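Local atomic coordinates of subtilisin-like serine protease (Fervidobacterium pennivorans, PDB entry 1R6V), a protein that degrades keratin into peptides as a subtilisin-like serine protease, allowing its bacterium to grow on native feathers. Residues T413-N418 and Y428-L433; A77-K82 and G522-A527; E448-V453 and A488-I493. The protein carries 1 engineered substitution. One frame throughout, in Å; residues are numbered along the deposited sequence.

In the fold
Contacts 1 and 3 each join parts of one domain, whereas contact 2 ties two domains together. Contact 1, at the partly buried periphery of the subtilisin-like catalytic domain, relies on a single backbone bridge, one water and aromatic and aliphatic side chains laid along a loop. Contact 3 is largely buried and pairs two strands of a beta-sandwich domain, with apolar side chains on one face and an ion pair on the other. Contact 2, also buried, joins the propeptide helix 74-81 to a loop of that same sandwich domain through side chains that meet one another and one backbone carbonyl. The centres of contacts 1 and 2 lie about 48 Å apart, on opposite sides of the chain's centre.

Contact 1 (T413-N418 and Y428-L433); sequences TAFDFN and YGLVKL
In both F415 (chi1 175°) and L430 (chi1 168°) CG stands anti to the backbone N and beside the carbonyl carbon, which sets the direction in which each side chain leaves the backbone bridge they share. The bridge itself brings F415 CB to 4.2 Å from L430 CB. F417 takes the other course: its CG stands between the backbone N and the carbonyl carbon (chi1 59°), which brings the ring back to the 428-433 segment. There the ring crosses the L430 side chain at about a right angle, and the backbone N of L430 lies at its edge, 3.8 Å from F417 CE2.

F415 and L430 form an isolated antiparallel hydrogen-bonded pair. F415 N donates to L430 O over 2.8 Å, and L430 N returns a bond of 2.9 Å to F415 O. G429 presses close beside the bridge, its CA 3.3 Å from F415 O in a CA-H...O contact. A side chain on G429 would run into F415 O, and its backbone angles by themselves call for glycine.

On the side of T413, K432 bends at chi2 and lays its aliphatic chain by F415, CE lying 4.0 Å from F415 CB, before NZ reaches the carbonyl of A140. One water joins the segments here, donating to T413 OG1 and accepting from K432 N; T413 OG1 is also bonded to L409 O. A414 CB rests near Y428 O, 3.5 Å away.

Beyond the bridge, D416 centres an inverse gamma turn and its OD2 takes the backbone N of G419. The two segments form the neck of the loop between helices 403-413 and 433-438 at the C-terminal end of the peptidase S8 domain, a lone beta bridge closing a long interhelical connection.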
loop_
_atom_site.group_PDB
_atom_site.type_symbol
_atom_site.label_atom_id
_atom_site.label_comp_id
_atom_site.label_asym_id
_atom_site.label_seq_id
_atom_site.Cartn_x
_atom_site.Cartn_y
_atom_site.Cartn_z
ATOM N N THR A 413 4.319 -26.667 -3.300
ATOM C CA THR A 413 3.483 -27.801 -3.688
ATOM C C THR A 413 2.567 -27.564 -4.876
ATOM O O THR A 413 1.778 -28.448 -5.248
ATOM C CB THR A 413 2.620 -28.301 -2.493
ATOM O OG1 THR A 413 1.811 -27.225 -1.985
ATOM C CG2 THR A 413 3.506 -28.825 -1.376
ATOM N N ALA A 414 2.676 -26.384 -5.482
ATOM C CA ALA A 414 1.837 -26.051 -6.631
ATOM C C ALA A 414 2.173 -26.940 -7.811
ATOM O O ALA A 414 3.309 -27.368 -7.972
ATOM C CB ALA A 414 2.022 -24.583 -7.026
ATOM N N PHE A 415 1.169 -27.212 -8.633
ATOM C CA PHE A 415 1.353 -28.037 -9.810
ATOM C C PHE A 415 1.858 -27.136 -10.916
ATOM O O PHE A 415 1.204 -26.158 -11.298
ATOM C CB PHE A 415 0.030 -28.671 -10.213
ATOM C CG PHE A 415 0.103 -29.450 -11.484
ATOM C CD1 PHE A 415 -0.768 -29.174 -12.527
ATOM C CD2 PHE A 415 1.068 -30.435 -11.649
ATOM C CE1 PHE A 415 -0.680 -29.875 -13.728
ATOM C CE2 PHE A 415 1.169 -31.144 -12.846
ATOM C CZ PHE A 415 0.294 -30.860 -13.888
ATOM N N ASP A 416 3.043 -27.464 -11.418
ATOM C CA ASP A 416 3.665 -26.689 -12.474
ATOM C C ASP A 416 3.115 -27.198 -13.803
ATOM O O ASP A 416 3.746 -28.017 -14.468
ATOM C CB ASP A 416 5.181 -26.892 -12.402
ATOM C CG ASP A 416 5.914 -26.217 -13.528
ATOM O OD1 ASP A 416 7.085 -26.575 -13.757
ATOM O OD2 ASP A 416 5.323 -25.333 -14.183
ATOM N N PHE A 417 1.937 -26.717 -14.188
ATOM C CA PHE A 417 1.314 -27.165 -15.420
ATOM C C PHE A 417 2.034 -26.710 -16.685
ATOM O O PHE A 417 1.972 -27.393 -17.712
ATOM C CB PHE A 417 -0.166 -26.746 -15.441
ATOM C CG PHE A 417 -0.391 -25.265 -15.323
ATOM C CD1 PHE A 417 -0.377 -24.454 -16.448
ATOM C CD2 PHE A 417 -0.625 -24.681 -14.076
ATOM C CE1 PHE A 417 -0.592 -23.081 -16.341
ATOM C CE2 PHE A 417 -0.840 -23.315 -13.956
ATOM C CZ PHE A 417 -0.825 -22.510 -15.085
ATOM N N ASN A 418 2.723 -25.575 -16.618
ATOM C CA ASN A 418 3.464 -25.074 -17.771
ATOM C C ASN A 418 4.799 -25.790 -17.969
ATOM O O ASN A 418 5.322 -25.838 -19.084
ATOM C CB ASN A 418 3.718 -23.573 -17.649
ATOM C CG ASN A 418 2.515 -22.754 -18.042
ATOM O OD1 ASN A 418 1.766 -23.129 -18.950
ATOM N ND2 ASN A 418 2.328 -21.622 -17.376
ATOM N N TYR A 428 4.114 -20.008 -9.235
ATOM C CA TYR A 428 4.618 -21.378 -9.236
ATOM C C TYR A 428 3.650 -22.442 -9.751
ATOM O O TYR A 428 3.985 -23.625 -9.769
ATOM C CB TYR A 428 5.127 -21.742 -7.836
ATOM C CG TYR A 428 6.247 -20.826 -7.387
ATOM C CD1 TYR A 428 5.970 -19.632 -6.733
ATOM C CD2 TYR A 428 7.583 -21.124 -7.670
ATOM C CE1 TYR A 428 6.991 -18.753 -6.368
ATOM C CE2 TYR A 428 8.611 -20.246 -7.313
ATOM C CZ TYR A 428 8.306 -19.062 -6.662
ATOM O OH TYR A 428 9.305 -18.180 -6.315
ATOM N N GLY A 429 2.455 -22.024 -10.164
ATOM C CA GLY A 429 1.487 -22.967 -10.701
ATOM C C GLY A 429 0.147 -23.024 -10.001
ATOM O O GLY A 429 -0.210 -22.122 -9.247
ATOM N N LEU A 430 -0.591 -24.094 -10.269
ATOM C CA LEU A 430 -1.907 -24.335 -9.694
ATOM C C LEU A 430 -1.807 -24.732 -8.224
ATOM O O LEU A 430 -1.091 -25.671 -7.875
ATOM C CB LEU A 430 -2.598 -25.458 -10.461
ATOM C CG LEU A 430 -3.862 -26.061 -9.849
ATOM C CD1 LEU A 430 -4.988 -25.001 -9.830
ATOM C CD2 LEU A 430 -4.296 -27.286 -10.675
ATOM N N VAL A 431 -2.542 -24.035 -7.358
ATOM C CA VAL A 431 -2.515 -24.378 -5.939
ATOM C C VAL A 431 -3.082 -25.800 -5.766
ATOM O O VAL A 431 -4.075 -26.170 -6.392
ATOM C CB VAL A 431 -3.347 -23.347 -5.102
ATOM C CG1 VAL A 431 -4.831 -23.462 -5.437
ATOM C CG2 VAL A 431 -3.105 -23.563 -3.602
ATOM N N LYS A 432 -2.438 -26.595 -4.915
ATOM C CA LYS A 432 -2.862 -27.963 -4.662
ATOM C C LYS A 432 -3.029 -28.208 -3.168
ATOM O O LYS A 432 -2.045 -28.312 -2.424
ATOM C CB LYS A 432 -1.839 -28.940 -5.249
ATOM C CG LYS A 432 -1.937 -29.073 -6.765
ATOM C CD LYS A 432 -3.203 -29.831 -7.103
ATOM C CE LYS A 432 -3.234 -30.243 -8.550
ATOM N NZ LYS A 432 -4.504 -30.960 -8.827
ATOM N N LEU A 433 -4.280 -28.301 -2.742
ATOM C CA LEU A 433 -4.595 -28.519 -1.331
ATOM C C LEU A 433 -4.091 -29.876 -0.859
ATOM O O LEU A 433 -3.548 -29.997 0.241
ATOM C CB LEU A 433 -6.113 -28.456 -1.098
ATOM C CG LEU A 433 -6.688 -28.000 0.255
ATOM C CD1 LEU A 433 -8.052 -28.638 0.436
ATOM C CD2 LEU A 433 -5.778 -28.336 1.409
HETATM O O HOH W 1 -0.053 -25.793 -3.518
#

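Contact 2 (A77-K82 and G522-A527); sequences AYDKIK and GGYAIA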
loop_
_atom_site.group_PDB
_atom_site.type_symbol
_atom_site.label_atom_id
_atom_site.label_comp_id
_atom_site.label_asym_id
_atom_site.label_seq_id
_atom_site.Cartn_x
_atom_site.Cartn_y
_atom_site.Cartn_z
ATOM N N ALA A 77 -5.121 21.645 2.621
ATOM C CA ALA A 77 -4.760 21.162 3.956
ATOM C C ALA A 77 -3.241 20.989 4.020
ATOM O O ALA A 77 -2.602 21.297 5.029
ATOM C CB ALA A 77 -5.466 19.816 4.262
ATOM N N TYR A 78 -2.659 20.469 2.945
ATOM C CA TYR A 78 -1.208 20.319 2.912
ATOM C C TYR A 78 -0.561 21.708 3.086
ATOM O O TYR A 78 0.419 21.854 3.808
ATOM C CB TYR A 78 -0.755 19.740 1.573
ATOM C CG TYR A 78 -0.854 18.240 1.416
ATOM C CD1 TYR A 78 -1.682 17.470 2.241
ATOM C CD2 TYR A 78 -0.124 17.595 0.426
ATOM C CE1 TYR A 78 -1.770 16.071 2.073
ATOM C CE2 TYR A 78 -0.204 16.209 0.247
ATOM C CZ TYR A 78 -1.023 15.452 1.072
ATOM O OH TYR A 78 -1.073 14.068 0.900
ATOM N N ASP A 79 -1.107 22.721 2.423
ATOM C CA ASP A 79 -0.531 24.059 2.542
ATOM C C ASP A 79 -0.569 24.571 3.973
ATOM O O ASP A 79 0.334 25.288 4.399
ATOM C CB ASP A 79 -1.249 25.058 1.627
ATOM C CG ASP A 79 -0.963 24.815 0.152
ATOM O OD1 ASP A 79 0.144 24.334 -0.187
ATOM O OD2 ASP A 79 -1.841 25.123 -0.676
ATOM N N LYS A 80 -1.613 24.210 4.718
ATOM C CA LYS A 80 -1.744 24.638 6.110
ATOM C C LYS A 80 -0.847 23.858 7.065
ATOM O O LYS A 80 -0.567 24.308 8.172
ATOM C CB LYS A 80 -3.188 24.462 6.587
ATOM C CG LYS A 80 -4.180 25.457 6.017
ATOM C CD LYS A 80 -4.111 26.766 6.772
ATOM C CE LYS A 80 -5.250 27.679 6.369
ATOM N NZ LYS A 80 -5.404 28.816 7.322
ATOM N N ILE A 81 -0.405 22.682 6.627
ATOM C CA ILE A 81 0.402 21.791 7.443
ATOM C C ILE A 81 1.904 21.833 7.178
ATOM O O ILE A 81 2.703 21.731 8.106
ATOM C CB ILE A 81 -0.050 20.314 7.226
ATOM C CG1 ILE A 81 -1.534 20.147 7.588
ATOM C CG2 ILE A 81 0.814 19.370 8.072
ATOM C CD1 ILE A 81 -2.125 18.791 7.157
ATOM N N LYS A 82 2.261 22.002 5.909
ATOM C CA LYS A 82 3.655 21.972 5.470
ATOM C C LYS A 82 4.648 22.873 6.164
ATOM O O LYS A 82 5.843 22.570 6.188
ATOM C CB LYS A 82 3.732 22.207 3.965
ATOM C CG LYS A 82 3.586 23.648 3.523
ATOM C CD LYS A 82 3.336 23.712 2.027
ATOM C CE LYS A 82 3.195 25.155 1.568
ATOM N NZ LYS A 82 2.689 25.270 0.174
ATOM N N GLY A 522 4.989 22.884 -4.747
ATOM C CA GLY A 522 4.088 23.245 -3.671
ATOM C C GLY A 522 4.796 23.129 -2.340
ATOM O O GLY A 522 4.378 23.719 -1.341
ATOM N N GLY A 523 5.894 22.383 -2.335
ATOM C CA GLY A 523 6.640 22.169 -1.109
ATOM C C GLY A 523 6.048 20.980 -0.357
ATOM O O GLY A 523 6.022 20.956 0.873
ATOM N N TYR A 524 5.575 19.981 -1.097
ATOM C CA TYR A 524 4.967 18.800 -0.465
ATOM C C TYR A 524 5.898 17.587 -0.416
ATOM O O TYR A 524 5.868 16.802 0.538
ATOM C CB TYR A 524 3.695 18.403 -1.207
ATOM C CG TYR A 524 2.753 19.553 -1.472
ATOM C CD1 TYR A 524 2.379 20.424 -0.452
ATOM C CD2 TYR A 524 2.254 19.777 -2.750
ATOM C CE1 TYR A 524 1.528 21.502 -0.708
ATOM C CE2 TYR A 524 1.405 20.843 -3.019
ATOM C CZ TYR A 524 1.047 21.702 -1.996
ATOM O OH TYR A 524 0.214 22.765 -2.276
ATOM N N ALA A 525 6.706 17.424 -1.454
ATOM C CA ALA A 525 7.639 16.303 -1.524
ATOM C C ALA A 525 8.819 16.521 -0.590
ATOM O O ALA A 525 9.058 17.625 -0.117
ATOM C CB ALA A 525 8.130 16.117 -2.957
ATOM N N ILE A 526 9.559 15.456 -0.312
ATOM C CA ILE A 526 10.709 15.569 0.563
ATOM C C ILE A 526 11.800 16.363 -0.146
ATOM O O ILE A 526 12.444 17.219 0.457
ATOM C CB ILE A 526 11.267 14.194 0.905
ATOM C CG1 ILE A 526 10.271 13.439 1.793
ATOM C CG2 ILE A 526 12.613 14.336 1.581
ATOM C CD1 ILE A 526 9.978 14.129 3.124
ATOM N N ALA A 527 12.006 16.041 -1.420
ATOM C CA ALA A 527 13.012 16.696 -2.243
ATOM C C ALA A 527 12.290 17.457 -3.340
ATOM O O ALA A 527 11.278 16.991 -3.866
ATOM C CB ALA A 527 13.948 15.653 -2.862
#
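Y78, D79 and K82, in the helical segment 77-82 of the propeptide, meet Y524 and G522 in a loop of the Ig-like beta-sandwich domain. This is a domain interface of helix against loop, joining parts of the chain more than 400 residues apart and built without any backbone-to-backbone hydrogen bond.

The aromatic component is a T-shaped pair. Y78 turns its edge to a face of the Y524 ring, with centroids 5.6 Å apart and planes at 67°. The CB of Y78 packs by the same tyrosine, 3.7 Å from Y524 CE1, while the Y78 hydroxyl points into its own domain and bonds to G22 O.

The charged component centres on OD1 of D79, which accepts two bonds. Y524 OH donates to D79 OD1 over 2.6 Å from the syn side, somewhat out of the carboxylate plane, and K82 NZ forms a salt bridge to D79 OD1 at 2.7 Å from the opposite face of that plane. The phenolic oxygen is also bonded to K75 NZ; the salt bridge with K82 would be expected to favour a negative charge on D79.

Backbone acceptance completes the join. K82 CG lies between the backbone N and the carbonyl carbon (chi1 78°), and from there the chain runs out extended past the Y524 ring, CD coming 4.0 Å from Y524 CE1. The D509 carboxylate accepts from the backbone N of both G522 and Y524. At the end of the lysine chain, K82 NZ donates to G522 O over 2.7 Å, in the carbonyl plane.

Contact 3 (E448-V453 and A488-I493); sequences EEFQVV and ARFPHI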
loop_
_atom_site.group_PDB
_atom_site.type_symbol
_atom_site.label_atom_id
_atom_site.label_comp_id
_atom_site.label_asym_id
_atom_site.label_seq_id
_atom_site.Cartn_x
_atom_site.Cartn_y
_atom_site.Cartn_z
ATOM N N GLU A 448 10.571 -13.678 8.597
ATOM C CA GLU A 448 9.461 -12.954 9.195
ATOM C C GLU A 448 9.504 -11.493 8.787
ATOM O O GLU A 448 8.465 -10.877 8.547
ATOM C CB GLU A 448 9.510 -13.084 10.719
ATOM C CG GLU A 448 9.050 -14.450 11.177
ATOM C CD GLU A 448 9.254 -14.677 12.654
ATOM O OE1 GLU A 448 8.891 -13.786 13.449
ATOM O OE2 GLU A 448 9.769 -15.759 13.014
ATOM N N GLU A 449 10.713 -10.949 8.702
ATOM C CA GLU A 449 10.877 -9.560 8.315
ATOM C C GLU A 449 12.280 -9.206 7.854
ATOM O O GLU A 449 13.275 -9.611 8.457
ATOM C CB GLU A 449 10.494 -8.619 9.464
ATOM C CG GLU A 449 10.632 -7.143 9.081
ATOM C CD GLU A 449 9.641 -6.250 9.805
ATOM O OE1 GLU A 449 8.446 -6.251 9.433
ATOM O OE2 GLU A 449 10.057 -5.561 10.753
ATOM N N PHE A 450 12.338 -8.457 6.759
ATOM C CA PHE A 450 13.596 -7.950 6.221
ATOM C C PHE A 450 13.383 -6.439 6.157
ATOM O O PHE A 450 12.310 -5.990 5.762
ATOM C CB PHE A 450 13.852 -8.481 4.804
ATOM C CG PHE A 450 15.057 -7.879 4.153
ATOM C CD1 PHE A 450 16.331 -8.105 4.676
ATOM C CD2 PHE A 450 14.916 -7.045 3.040
ATOM C CE1 PHE A 450 17.452 -7.503 4.104
ATOM C CE2 PHE A 450 16.022 -6.437 2.455
ATOM C CZ PHE A 450 17.297 -6.662 2.983
ATOM N N GLN A 451 14.375 -5.657 6.561
ATOM C CA GLN A 451 14.215 -4.200 6.488
ATOM C C GLN A 451 15.378 -3.555 5.775
ATOM O O GLN A 451 16.504 -4.050 5.832
ATOM C CB GLN A 451 14.126 -3.582 7.882
ATOM C CG GLN A 451 12.900 -3.972 8.689
ATOM C CD GLN A 451 12.795 -3.194 9.990
ATOM O OE1 GLN A 451 13.805 -2.763 10.550
ATOM N NE2 GLN A 451 11.572 -3.018 10.482
ATOM N N VAL A 452 15.099 -2.456 5.077
ATOM C CA VAL A 452 16.145 -1.684 4.427
ATOM C C VAL A 452 16.000 -0.333 5.129
ATOM O O VAL A 452 14.920 0.256 5.140
ATOM C CB VAL A 452 15.945 -1.547 2.888
ATOM C CG1 VAL A 452 17.033 -0.633 2.301
ATOM C CG2 VAL A 452 16.049 -2.937 2.218
ATOM N N VAL A 453 17.076 0.114 5.764
ATOM C CA VAL A 453 17.078 1.376 6.496
ATOM C C VAL A 453 18.000 2.349 5.773
ATOM O O VAL A 453 19.203 2.115 5.698
ATOM C CB VAL A 453 17.606 1.185 7.935
ATOM C CG1 VAL A 453 17.407 2.468 8.736
ATOM C CG2 VAL A 453 16.887 0.014 8.615
ATOM N N ALA A 488 12.143 0.753 5.239
ATOM C CA ALA A 488 11.236 0.134 4.278
ATOM C C ALA A 488 11.189 -1.288 4.834
ATOM O O ALA A 488 12.228 -1.948 4.942
ATOM C CB ALA A 488 11.828 0.141 2.866
ATOM N N ARG A 489 9.996 -1.743 5.202
ATOM C CA ARG A 489 9.824 -3.060 5.806
ATOM C C ARG A 489 9.245 -4.056 4.834
ATOM O O ARG A 489 8.292 -3.750 4.117
ATOM C CB ARG A 489 8.880 -2.985 7.017
ATOM C CG ARG A 489 9.209 -1.911 8.034
ATOM C CD ARG A 489 8.180 -1.916 9.167
ATOM N NE ARG A 489 8.362 -3.055 10.066
ATOM C CZ ARG A 489 7.769 -3.186 11.252
ATOM N NH1 ARG A 489 6.941 -2.247 11.701
ATOM N NH2 ARG A 489 8.016 -4.255 12.002
ATOM N N PHE A 490 9.808 -5.265 4.847
ATOM C CA PHE A 490 9.361 -6.340 3.969
ATOM C C PHE A 490 8.996 -7.563 4.808
ATOM O O PHE A 490 9.842 -8.409 5.056
ATOM C CB PHE A 490 10.486 -6.713 2.994
ATOM C CG PHE A 490 10.844 -5.601 2.044
ATOM C CD1 PHE A 490 11.721 -4.591 2.424
ATOM C CD2 PHE A 490 10.275 -5.557 0.780
ATOM C CE1 PHE A 490 12.027 -3.543 1.554
ATOM C CE2 PHE A 490 10.570 -4.516 -0.100
ATOM C CZ PHE A 490 11.448 -3.509 0.289
ATOM N N PRO A 491 7.726 -7.688 5.217
ATOM C CA PRO A 491 7.345 -8.845 6.028
ATOM C C PRO A 491 7.052 -10.114 5.262
ATOM O O PRO A 491 6.489 -10.087 4.165
ATOM C CB PRO A 491 6.113 -8.355 6.787
ATOM C CG PRO A 491 5.493 -7.370 5.840
ATOM C CD PRO A 491 6.646 -6.686 5.145
ATOM N N HIS A 492 7.465 -11.225 5.857
ATOM C CA HIS A 492 7.183 -12.535 5.304
ATOM C C HIS A 492 7.514 -12.730 3.840
ATOM O O HIS A 492 6.768 -13.373 3.124
ATOM C CB HIS A 492 5.713 -12.839 5.586
ATOM C CG HIS A 492 5.414 -12.874 7.049
ATOM N ND1 HIS A 492 5.691 -13.976 7.827
ATOM C CD2 HIS A 492 5.012 -11.901 7.901
ATOM C CE1 HIS A 492 5.486 -13.678 9.098
ATOM N NE2 HIS A 492 5.076 -12.425 9.169
ATOM N N ILE A 493 8.658 -12.201 3.423
ATOM C CA ILE A 493 9.112 -12.353 2.055
ATOM C C ILE A 493 10.066 -13.557 1.974
ATOM O O ILE A 493 10.491 -14.108 2.993
ATOM C CB ILE A 493 9.876 -11.095 1.531
ATOM C CG1 ILE A 493 11.147 -10.843 2.349
ATOM C CG2 ILE A 493 8.952 -9.865 1.583
ATOM C CD1 ILE A 493 12.132 -9.879 1.643
#
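F450 and F490 lie side by side and point the same way, F450 CD2 4.1 Å from F490 CD1. I493 brings CD1 to F450 CB at 3.9 Å, reaching it with CG1 between the backbone N and the carbonyl carbon (chi1 62°). V452 adds CG2 near F490 CE1 and faces A488 across the strands. M470 of strand 466-471 touches F450, F490 and I493, so this apolar face packs inward between the two sheets of the Ig-like beta-sandwich.

The strands run antiparallel at 163°, with F450-F490 and V452-A488 as hydrogen-bonded pairs and E449-P491 and Q451-R489 as non-hydrogen-bonded ones. F490 N donates to F450 O over 2.8 Å. At the corner, H492 N donates to E448 O, and E448 CA sits over a face of the H492 ring in a CH-pi contact.

On the opposite face, R489 grips E449 side-on. R489 NH2 meets E449 OE2 at 2.7 Å, using the syn lone pair of that oxygen, and R489 NE meets the same oxygen at 3.1 Å from above the carboxylate plane; the carboxylate and guanidinium planes are 76° apart. A methionine in place of R489 would probably leave the E449 carboxylate without its cationic mate and free to turn. Q451 runs alongside the arginine, its NE2 3.6 Å from R489 CG.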